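Local coordinates for protein agarase (Pseudoalteromonas fuliginea, PDB 6XJ9) that probably hydrolyses agarose or its oligosaccharides as a family 50 glycoside hydrolase of a marine bacterium, at residues T220-E225 and K361-W366; L299-G304 and E756-R761; D443-P448 and S498-G503. All blocks are in the same frame, centred on the assembly; numbering follows the deposited sequence.

Contact 1 of 3, residues T220-E225 and K361-W366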
loop_
_atom_site.group_PDB
_atom_site.type_symbol
_atom_site.label_atom_id
_atom_site.label_comp_id
_atom_site.label_asym_id
_atom_site.label_seq_id
_atom_site.Cartn_x
_atom_site.Cartn_y
_atom_site.Cartn_z
ATOM N N THR A 220 9.248 10.077 27.978
ATOM C CA THR A 220 9.662 11.475 27.990
ATOM C C THR A 220 9.602 12.017 26.569
ATOM O O THR A 220 10.259 11.485 25.670
ATOM C CB THR A 220 11.063 11.639 28.596
ATOM O OG1 THR A 220 10.965 11.176 29.940
ATOM C CG2 THR A 220 11.555 13.070 28.588
ATOM N N LYS A 221 8.763 13.046 26.396
ATOM C CA LYS A 221 8.663 13.830 25.175
ATOM C C LYS A 221 8.415 12.922 23.971
ATOM O O LYS A 221 9.112 13.010 22.955
ATOM C CB LYS A 221 9.877 14.758 25.054
ATOM C CG LYS A 221 9.998 15.764 26.191
ATOM C CD LYS A 221 10.718 17.038 25.811
ATOM C CE LYS A 221 12.220 16.915 25.876
ATOM N NZ LYS A 221 12.880 18.120 25.314
ATOM N N ILE A 222 7.382 12.074 24.100
ATOM C CA ILE A 222 7.012 11.124 23.062
ATOM C C ILE A 222 6.012 11.751 22.088
ATOM O O ILE A 222 5.762 11.194 21.023
ATOM C CB ILE A 222 6.499 9.803 23.684
ATOM C CG1 ILE A 222 5.313 10.024 24.626
ATOM C CG2 ILE A 222 7.648 9.087 24.381
ATOM C CD1 ILE A 222 4.624 8.735 25.084
ATOM N N VAL A 223 5.462 12.914 22.452
ATOM C CA VAL A 223 4.494 13.637 21.630
ATOM C C VAL A 223 5.111 14.954 21.147
ATOM O O VAL A 223 5.734 15.662 21.937
ATOM C CB VAL A 223 3.196 13.893 22.424
ATOM C CG1 VAL A 223 2.073 14.388 21.532
ATOM C CG2 VAL A 223 2.746 12.654 23.183
ATOM N N ASP A 224 4.947 15.274 19.852
ATOM C CA ASP A 224 5.394 16.559 19.311
ATOM C C ASP A 224 4.248 17.567 19.367
ATOM O O ASP A 224 3.204 17.286 19.955
ATOM C CB ASP A 224 6.034 16.439 17.925
ATOM C CG ASP A 224 5.049 16.156 16.797
ATOM O OD1 ASP A 224 3.838 16.351 17.002
ATOM O OD2 ASP A 224 5.493 15.732 15.726
ATOM N N GLU A 225 4.446 18.740 18.747
ATOM C CA GLU A 225 3.497 19.836 18.892
ATOM C C GLU A 225 2.241 19.573 18.062
ATOM O O GLU A 225 1.251 20.284 18.226
ATOM C CB GLU A 225 4.131 21.186 18.529
ATOM C CG GLU A 225 4.348 21.380 17.038
ATOM C CD GLU A 225 5.709 20.933 16.535
ATOM O OE1 GLU A 225 6.278 19.986 17.131
ATOM O OE2 GLU A 225 6.209 21.536 15.548
ATOM N N LYS A 361 2.576 15.030 32.449
ATOM C CA LYS A 361 3.121 16.301 31.989
ATOM C C LYS A 361 4.269 16.043 31.013
ATOM O O LYS A 361 4.318 16.650 29.946
ATOM C CB LYS A 361 3.532 17.199 33.163
ATOM C CG LYS A 361 4.213 18.511 32.779
ATOM C CD LYS A 361 4.807 19.252 33.968
ATOM C CE LYS A 361 5.775 20.355 33.584
ATOM N NZ LYS A 361 6.842 19.873 32.671
ATOM N N ASN A 362 5.144 15.086 31.353
ATOM C CA ASN A 362 6.422 14.926 30.666
ATOM C C ASN A 362 6.291 14.184 29.333
ATOM O O ASN A 362 7.262 14.105 28.577
ATOM C CB ASN A 362 7.485 14.327 31.588
ATOM C CG ASN A 362 7.962 15.334 32.616
ATOM O OD1 ASN A 362 8.254 16.481 32.277
ATOM N ND2 ASN A 362 8.044 14.915 33.871
ATOM N N LEU A 363 5.091 13.664 29.038
ATOM C CA LEU A 363 4.828 13.033 27.749
ATOM C C LEU A 363 5.023 14.034 26.613
ATOM O O LEU A 363 5.419 13.642 25.524
ATOM C CB LEU A 363 3.389 12.508 27.702
ATOM C CG LEU A 363 3.001 11.412 28.695
ATOM C CD1 LEU A 363 1.483 11.293 28.750
ATOM C CD2 LEU A 363 3.629 10.069 28.332
ATOM N N PHE A 364 4.718 15.314 26.873
ATOM C CA PHE A 364 4.472 16.312 25.840
ATOM C C PHE A 364 5.671 17.242 25.641
ATOM O O PHE A 364 6.143 17.862 26.604
ATOM C CB PHE A 364 3.206 17.099 26.201
ATOM C CG PHE A 364 1.979 16.236 26.381
ATOM C CD1 PHE A 364 1.383 15.612 25.291
ATOM C CD2 PHE A 364 1.429 16.029 27.639
ATOM C CE1 PHE A 364 0.263 14.808 25.454
ATOM C CE2 PHE A 364 0.305 15.230 27.807
ATOM C CZ PHE A 364 -0.272 14.615 26.715
ATOM N N GLU A 365 6.133 17.358 24.383
ATOM C CA GLU A 365 7.144 18.344 23.999
ATOM C C GLU A 365 6.603 19.766 24.155
ATOM O O GLU A 365 7.366 20.671 24.479
ATOM C CB GLU A 365 7.625 18.172 22.554
ATOM C CG GLU A 365 8.732 17.143 22.393
ATOM C CD GLU A 365 9.322 16.945 21.005
ATOM O OE1 GLU A 365 8.705 17.375 19.999
ATOM O OE2 GLU A 365 10.395 16.322 20.928
ATOM N N TRP A 366 5.291 19.952 23.922
ATOM C CA TRP A 366 4.674 21.271 23.856
ATOM C C TRP A 366 3.193 21.174 24.214
ATOM O O TRP A 366 2.474 20.331 23.688
ATOM C CB TRP A 366 4.862 21.885 22.454
ATOM C CG TRP A 366 4.036 23.102 22.150
ATOM C CD1 TRP A 366 4.409 24.408 22.312
ATOM C CD2 TRP A 366 2.703 23.140 21.596
ATOM N NE1 TRP A 366 3.405 25.250 21.910
ATOM C CE2 TRP A 366 2.343 24.503 21.472
ATOM C CE3 TRP A 366 1.771 22.165 21.212
ATOM C CZ2 TRP A 366 1.101 24.904 20.972
ATOM C CZ3 TRP A 366 0.545 22.562 20.718
ATOM C CH2 TRP A 366 0.217 23.916 20.597
HETATM O O HOH W 1 11.259 14.039 21.913
HETATM O O HOH W 2 3.432 17.905 22.723
#
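Val223 and Phe364 form a single beta bridge between two loops: 220-225, which follows strand 199-210, and the segment 361-366, whose first four residues make a type I turn. Backbone bonds carry most of the junction. Lys221 N gives a nearly straight bond to Asn362 O (2.9 Å, 167°). Leu363 O is gripped twice, by Val223 N at 3.2 Å and more weakly by Ile222 N, and Glu365 N returns a bond to Val223 O at 3.0 Å.

Apolar branches pack beside the bridge. Ile222 CD1 lies alongside Leu363 CD2 (3.6 Å), the two side chains pointing the same way, and Val223 lies in the same manner beside Phe364, CB against CD1. Further along, Trp366 has CG anti to its own N (chi1 167°), which brings the six-membered half of its indole against Glu225, with CE3 3.7 Å from Glu225 CB. Phe397 and Arg404 of helix 397-406 also touch this indole; an alanine here would probably open a gap between Glu225 and that helix and leave the Glu225 backbone less firmly placed.

A water bridges the exposed side of the contact, donating to Lys221 O and to Glu365 OE2, each 2.6 Å away.

Contact 2 of 3, residues L299-G304 and E756-R761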
loop_
_atom_site.group_PDB
_atom_site.type_symbol
_atom_site.label_atom_id
_atom_site.label_comp_id
_atom_site.label_asym_id
_atom_site.label_seq_id
_atom_site.Cartn_x
_atom_site.Cartn_y
_atom_site.Cartn_z
ATOM N N LEU A 299 -32.050 1.111 -3.875
ATOM C CA LEU A 299 -31.374 0.234 -2.925
ATOM C C LEU A 299 -30.216 0.974 -2.260
ATOM O O LEU A 299 -29.614 1.862 -2.861
ATOM C CB LEU A 299 -30.893 -1.053 -3.605
ATOM C CG LEU A 299 -31.963 -2.033 -4.092
ATOM C CD1 LEU A 299 -31.354 -3.413 -4.255
ATOM C CD2 LEU A 299 -33.161 -2.098 -3.151
ATOM N N TYR A 300 -29.910 0.587 -1.016
ATOM C CA TYR A 300 -28.968 1.327 -0.186
ATOM C C TYR A 300 -28.312 0.364 0.792
ATOM O O TYR A 300 -28.988 -0.459 1.399
ATOM C CB TYR A 300 -29.697 2.452 0.554
ATOM C CG TYR A 300 -28.870 3.329 1.466
ATOM C CD1 TYR A 300 -28.184 4.436 0.987
ATOM C CD2 TYR A 300 -28.795 3.062 2.825
ATOM C CE1 TYR A 300 -27.424 5.235 1.833
ATOM C CE2 TYR A 300 -28.052 3.853 3.682
ATOM C CZ TYR A 300 -27.365 4.951 3.192
ATOM O OH TYR A 300 -26.650 5.738 4.057
ATOM N N LEU A 301 -26.982 0.457 0.889
ATOM C CA LEU A 301 -26.207 -0.225 1.915
ATOM C C LEU A 301 -25.482 0.848 2.722
ATOM O O LEU A 301 -25.071 1.862 2.159
ATOM C CB LEU A 301 -25.203 -1.159 1.237
ATOM C CG LEU A 301 -25.777 -2.275 0.365
ATOM C CD1 LEU A 301 -24.664 -2.953 -0.406
ATOM C CD2 LEU A 301 -26.545 -3.303 1.184
ATOM N N ALA A 302 -25.321 0.626 4.033
ATOM C CA ALA A 302 -24.736 1.639 4.902
ATOM C C ALA A 302 -23.240 1.395 5.079
ATOM O O ALA A 302 -22.836 0.437 5.738
ATOM C CB ALA A 302 -25.432 1.654 6.246
ATOM N N THR A 303 -22.435 2.293 4.506
ATOM C CA THR A 303 -21.004 2.322 4.748
ATOM C C THR A 303 -20.647 3.700 5.297
ATOM O O THR A 303 -21.337 4.688 5.033
ATOM C CB THR A 303 -20.192 1.973 3.490
ATOM O OG1 THR A 303 -20.428 2.995 2.516
ATOM C CG2 THR A 303 -20.548 0.617 2.919
ATOM N N GLY A 304 -19.581 3.750 6.101
ATOM C CA GLY A 304 -19.235 4.994 6.763
ATOM C C GLY A 304 -18.422 4.736 8.025
ATOM O O GLY A 304 -17.980 3.616 8.256
ATOM N N GLU A 756 -17.545 1.545 -4.384
ATOM C CA GLU A 756 -17.862 1.612 -5.802
ATOM C C GLU A 756 -18.579 0.330 -6.224
ATOM O O GLU A 756 -19.579 0.372 -6.944
ATOM C CB GLU A 756 -16.587 1.865 -6.620
ATOM C CG GLU A 756 -16.838 2.045 -8.104
ATOM C CD GLU A 756 -17.732 3.228 -8.432
ATOM O OE1 GLU A 756 -17.515 4.311 -7.855
ATOM O OE2 GLU A 756 -18.665 3.053 -9.241
ATOM N N SER A 757 -18.078 -0.811 -5.742
ATOM C CA SER A 757 -18.501 -2.096 -6.268
ATOM C C SER A 757 -19.607 -2.731 -5.430
ATOM O O SER A 757 -20.157 -3.747 -5.846
ATOM C CB SER A 757 -17.325 -3.026 -6.439
ATOM O OG SER A 757 -16.732 -3.292 -5.178
ATOM N N MET A 758 -19.971 -2.131 -4.286
ATOM C CA MET A 758 -20.796 -2.864 -3.327
ATOM C C MET A 758 -22.160 -3.256 -3.889
ATOM O O MET A 758 -22.602 -4.379 -3.658
ATOM C CB MET A 758 -20.980 -2.154 -1.983
ATOM C CG MET A 758 -21.658 -0.802 -2.039
ATOM S SD MET A 758 -21.481 0.002 -0.417
ATOM C CE MET A 758 -21.996 1.667 -0.851
ATOM N N TYR A 759 -22.841 -2.333 -4.585
ATOM C CA TYR A 759 -24.194 -2.621 -5.041
ATOM C C TYR A 759 -24.176 -3.787 -6.029
ATOM O O TYR A 759 -24.917 -4.759 -5.878
ATOM C CB TYR A 759 -24.884 -1.352 -5.559
ATOM C CG TYR A 759 -25.172 -0.341 -4.480
ATOM C CD1 TYR A 759 -25.976 -0.670 -3.397
ATOM C CD2 TYR A 759 -24.641 0.941 -4.529
ATOM C CE1 TYR A 759 -26.231 0.243 -2.388
ATOM C CE2 TYR A 759 -24.916 1.875 -3.538
ATOM C CZ TYR A 759 -25.721 1.524 -2.468
ATOM O OH TYR A 759 -25.974 2.414 -1.460
ATOM N N GLU A 760 -23.267 -3.692 -7.004
ATOM C CA GLU A 760 -23.065 -4.701 -8.032
ATOM C C GLU A 760 -22.682 -6.043 -7.425
ATOM O O GLU A 760 -23.267 -7.066 -7.767
ATOM C CB GLU A 760 -21.961 -4.227 -8.972
ATOM C CG GLU A 760 -22.337 -2.922 -9.649
ATOM C CD GLU A 760 -21.946 -2.842 -11.108
ATOM O OE1 GLU A 760 -22.864 -2.821 -11.956
ATOM O OE2 GLU A 760 -20.730 -2.798 -11.384
ATOM N N ARG A 761 -21.681 -6.033 -6.538
ATOM C CA ARG A 761 -21.225 -7.262 -5.910
ATOM C C ARG A 761 -22.366 -7.932 -5.144
ATOM O O ARG A 761 -22.526 -9.149 -5.222
ATOM C CB ARG A 761 -20.033 -6.994 -4.985
ATOM C CG ARG A 761 -19.457 -8.259 -4.364
ATOM C CD ARG A 761 -18.316 -7.985 -3.414
ATOM N NE ARG A 761 -17.866 -9.213 -2.763
ATOM C CZ ARG A 761 -16.669 -9.748 -2.955
ATOM N NH1 ARG A 761 -15.813 -9.161 -3.779
ATOM N NH2 ARG A 761 -16.324 -10.847 -2.310
#
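Tyr759 reaches from its helix to the backbone of a strand, where its OH accepts from Leu301 N at 3.2 Å in a nearly straight bond (164°). The amide comes in at the edge of the phenol, near the ring plane. Beside that bond Leu301 slides past the ring in the opposite direction, CG resting 3.8 Å from Tyr759 CE1, while its CD1 goes on to Met758 CG at 4.0 Å. Met758 and Thr303 meet tip to tip, with the sulfur SD 3.5 Å from Thr303 CG2.

Several second-shell features position these groups. Met758 CG sits between its backbone N and carbonyl carbon (chi1 61°), and from there the chain runs extended to the strand; the same CG lies over one face of the Tyr759 ring, 4.2 Å above its plane. The phenol oxygen has a second partner in Gly267 O, so the hydroxyl is tied to two backbone groups and its buried oxygen is satisfied. Thr303 OG1, for its part, bonds Asn755 OD1 one turn back on the helix, and Ser431 OG bridges Leu301 O and Thr303 N where the strand is irregular.

The arrangement is consistent with a beta/alpha barrel, the usual catalytic fold of this enzyme family. Strand 299-305 runs antiparallel to 289-293 and parallel to 709-714; helix 745-763 packs against it, and helix 689-704 adds Met700 and Ile704 beside Thr303 and Leu301.

Contact 3 of 3, residues D443-P448 and S498-G503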
loop_
_atom_site.group_PDB
_atom_site.type_symbol
_atom_site.label_atom_id
_atom_site.label_comp_id
_atom_site.label_asym_id
_atom_site.label_seq_id
_atom_site.Cartn_x
_atom_site.Cartn_y
_atom_site.Cartn_z
ATOM N N ASP A 443 -28.416 18.620 10.083
ATOM C CA ASP A 443 -29.176 19.431 9.149
ATOM C C ASP A 443 -28.528 19.407 7.765
ATOM O O ASP A 443 -28.985 20.108 6.867
ATOM C CB ASP A 443 -29.320 20.862 9.673
ATOM C CG ASP A 443 -28.067 21.710 9.500
ATOM O OD1 ASP A 443 -26.980 21.141 9.206
ATOM O OD2 ASP A 443 -28.180 22.937 9.662
ATOM N N ASN A 444 -27.457 18.614 7.593
ATOM C CA ASN A 444 -26.820 18.513 6.290
ATOM C C ASN A 444 -27.794 17.825 5.333
ATOM O O ASN A 444 -28.633 17.015 5.739
ATOM C CB ASN A 444 -25.410 17.898 6.341
ATOM C CG ASN A 444 -25.355 16.451 5.889
ATOM O OD1 ASN A 444 -25.244 16.168 4.696
ATOM N ND2 ASN A 444 -25.442 15.527 6.835
ATOM N N GLN A 445 -27.696 18.195 4.062
ATOM C CA GLN A 445 -28.565 17.634 3.042
ATOM C C GLN A 445 -27.701 17.064 1.923
ATOM O O GLN A 445 -28.041 17.204 0.751
ATOM C CB GLN A 445 -29.564 18.688 2.549
ATOM C CG GLN A 445 -30.702 18.965 3.528
ATOM C CD GLN A 445 -31.655 20.038 3.051
ATOM O OE1 GLN A 445 -32.322 19.904 2.033
ATOM N NE2 GLN A 445 -31.729 21.126 3.795
ATOM N N LYS A 446 -26.610 16.382 2.305
ATOM C CA LYS A 446 -25.620 15.881 1.360
ATOM C C LYS A 446 -25.223 14.436 1.673
ATOM O O LYS A 446 -24.983 13.667 0.748
ATOM C CB LYS A 446 -24.354 16.743 1.394
ATOM C CG LYS A 446 -24.354 17.965 0.484
ATOM C CD LYS A 446 -23.369 19.036 0.919
ATOM C CE LYS A 446 -21.946 18.543 1.089
ATOM N NZ LYS A 446 -21.142 18.723 -0.144
ATOM N N VAL A 447 -25.098 14.088 2.965
ATOM C CA VAL A 447 -24.719 12.732 3.341
ATOM C C VAL A 447 -25.659 12.253 4.443
ATOM O O VAL A 447 -25.743 12.899 5.489
ATOM C CB VAL A 447 -23.249 12.638 3.808
ATOM C CG1 VAL A 447 -22.848 11.204 4.135
ATOM C CG2 VAL A 447 -22.274 13.239 2.801
ATOM N N PRO A 448 -26.352 11.101 4.254
ATOM C CA PRO A 448 -27.225 10.533 5.286
ATOM C C PRO A 448 -26.391 10.176 6.517
ATOM O O PRO A 448 -25.173 10.005 6.413
ATOM C CB PRO A 448 -27.779 9.242 4.650
ATOM C CG PRO A 448 -27.568 9.435 3.164
ATOM C CD PRO A 448 -26.311 10.268 3.039
ATOM N N SER A 498 -35.804 14.631 9.689
ATOM C CA SER A 498 -35.041 14.669 8.452
ATOM C C SER A 498 -35.019 13.306 7.766
ATOM O O SER A 498 -34.725 12.305 8.415
ATOM C CB SER A 498 -33.635 15.153 8.689
ATOM O OG SER A 498 -32.915 15.146 7.470
ATOM N N PRO A 499 -35.274 13.251 6.435
ATOM C CA PRO A 499 -35.115 12.027 5.650
ATOM C C PRO A 499 -33.666 11.552 5.550
ATOM O O PRO A 499 -33.418 10.397 5.221
ATOM C CB PRO A 499 -35.618 12.413 4.247
ATOM C CG PRO A 499 -35.461 13.913 4.193
ATOM C CD PRO A 499 -35.717 14.388 5.608
ATOM N N TRP A 500 -32.728 12.445 5.885
ATOM C CA TRP A 500 -31.300 12.181 5.807
ATOM C C TRP A 500 -30.848 11.288 6.961
ATOM O O TRP A 500 -29.741 10.758 6.930
ATOM C CB TRP A 500 -30.521 13.502 5.776
ATOM C CG TRP A 500 -30.749 14.221 4.486
ATOM C CD1 TRP A 500 -31.711 15.152 4.215
ATOM C CD2 TRP A 500 -30.036 14.007 3.261
ATOM N NE1 TRP A 500 -31.625 15.555 2.909
ATOM C CE2 TRP A 500 -30.613 14.861 2.295
ATOM C CE3 TRP A 500 -28.970 13.172 2.887
ATOM C CZ2 TRP A 500 -30.151 14.911 0.983
ATOM C CZ3 TRP A 500 -28.517 13.227 1.587
ATOM C CH2 TRP A 500 -29.102 14.083 0.648
ATOM N N ALA A 501 -31.714 11.132 7.966
ATOM C CA ALA A 501 -31.416 10.286 9.115
ATOM C C ALA A 501 -31.817 8.853 8.790
ATOM O O ALA A 501 -32.997 8.525 8.751
ATOM C CB ALA A 501 -32.108 10.813 10.356
ATOM N N VAL A 502 -30.817 7.995 8.565
ATOM C CA VAL A 502 -31.069 6.611 8.198
ATOM C C VAL A 502 -31.842 5.885 9.299
ATOM O O VAL A 502 -32.735 5.101 8.991
ATOM C CB VAL A 502 -29.769 5.879 7.817
ATOM C CG1 VAL A 502 -30.037 4.466 7.322
ATOM C CG2 VAL A 502 -28.970 6.654 6.783
ATOM N N GLY A 503 -31.458 6.098 10.565
ATOM C CA GLY A 503 -32.046 5.398 11.699
ATOM C C GLY A 503 -31.409 5.831 13.025
ATOM O O GLY A 503 -30.527 6.691 13.033
#
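An Asx turn at the entry to strand 449-453 makes a backbone shelf for Trp500, which lies in a type I turn leading into the neighbouring parallel strand, 501-506. The indole is laid beneath the loop with one face against main chain: Asn444 O, Gln445 CA and Lys446 N all stand over that face. Gln445 CA makes a CH-pi contact, 3.8 Å from the centroid of the five-membered ring and 21° off its normal, and Gln445 O comes within 3.1 Å of Trp500 CZ2. The Gln445 side chain crosses the indole at about a right angle, its CG 3.6 Å from Trp500 NE1. Pro448 N meets the ring at its edge, with Pro448 CD near CE3.

Trp500 CG is anti to its own carbonyl carbon (chi1 -69°), which carries the indole back under the loop while Trp500 O is left to face Pro448 CA at 3.0 Å, a CA-H...O contact. Beyond it Pro448 CB packs on Val502 CG2 (3.6 Å).

The shelf keeps its shape through Asn444. OD1 accepts from Val447 N (2.7 Å), on a lone pair in the carbonyl plane, and from Lys446 N (2.8 Å), tilted from that plane, while ND2 donates to Val447 O. Asn444 thus ties up three main-chain groups inside the loop, which meets the other segment through main chain laid on an indole face and through CH contacts, resting on shape more than on conventional polar pairing.

How the contacts relate
Contacts 2 and 3 are buried and adjoin each other, their centres about 17 Å apart. They share strand 299-305: its Tyr300, part of contact 2, packs its OH 3.7 Å from both Val502 CG2 and Pro448 CB of contact 3. Along the chain contact 3 is nested within the loop closed by contact 2. Contact 1, only partly buried, joins loops that belong to neither, its centre about 42 Å from that of contact 2 and 40 Å from that of contact 3. Chemistry follows place: contact 1 uses backbone bonds and water, contact 2 sets a helix on a strand with apolar side chains and one phenol bond, and contact 3 lays an indole under a self-bonded loop.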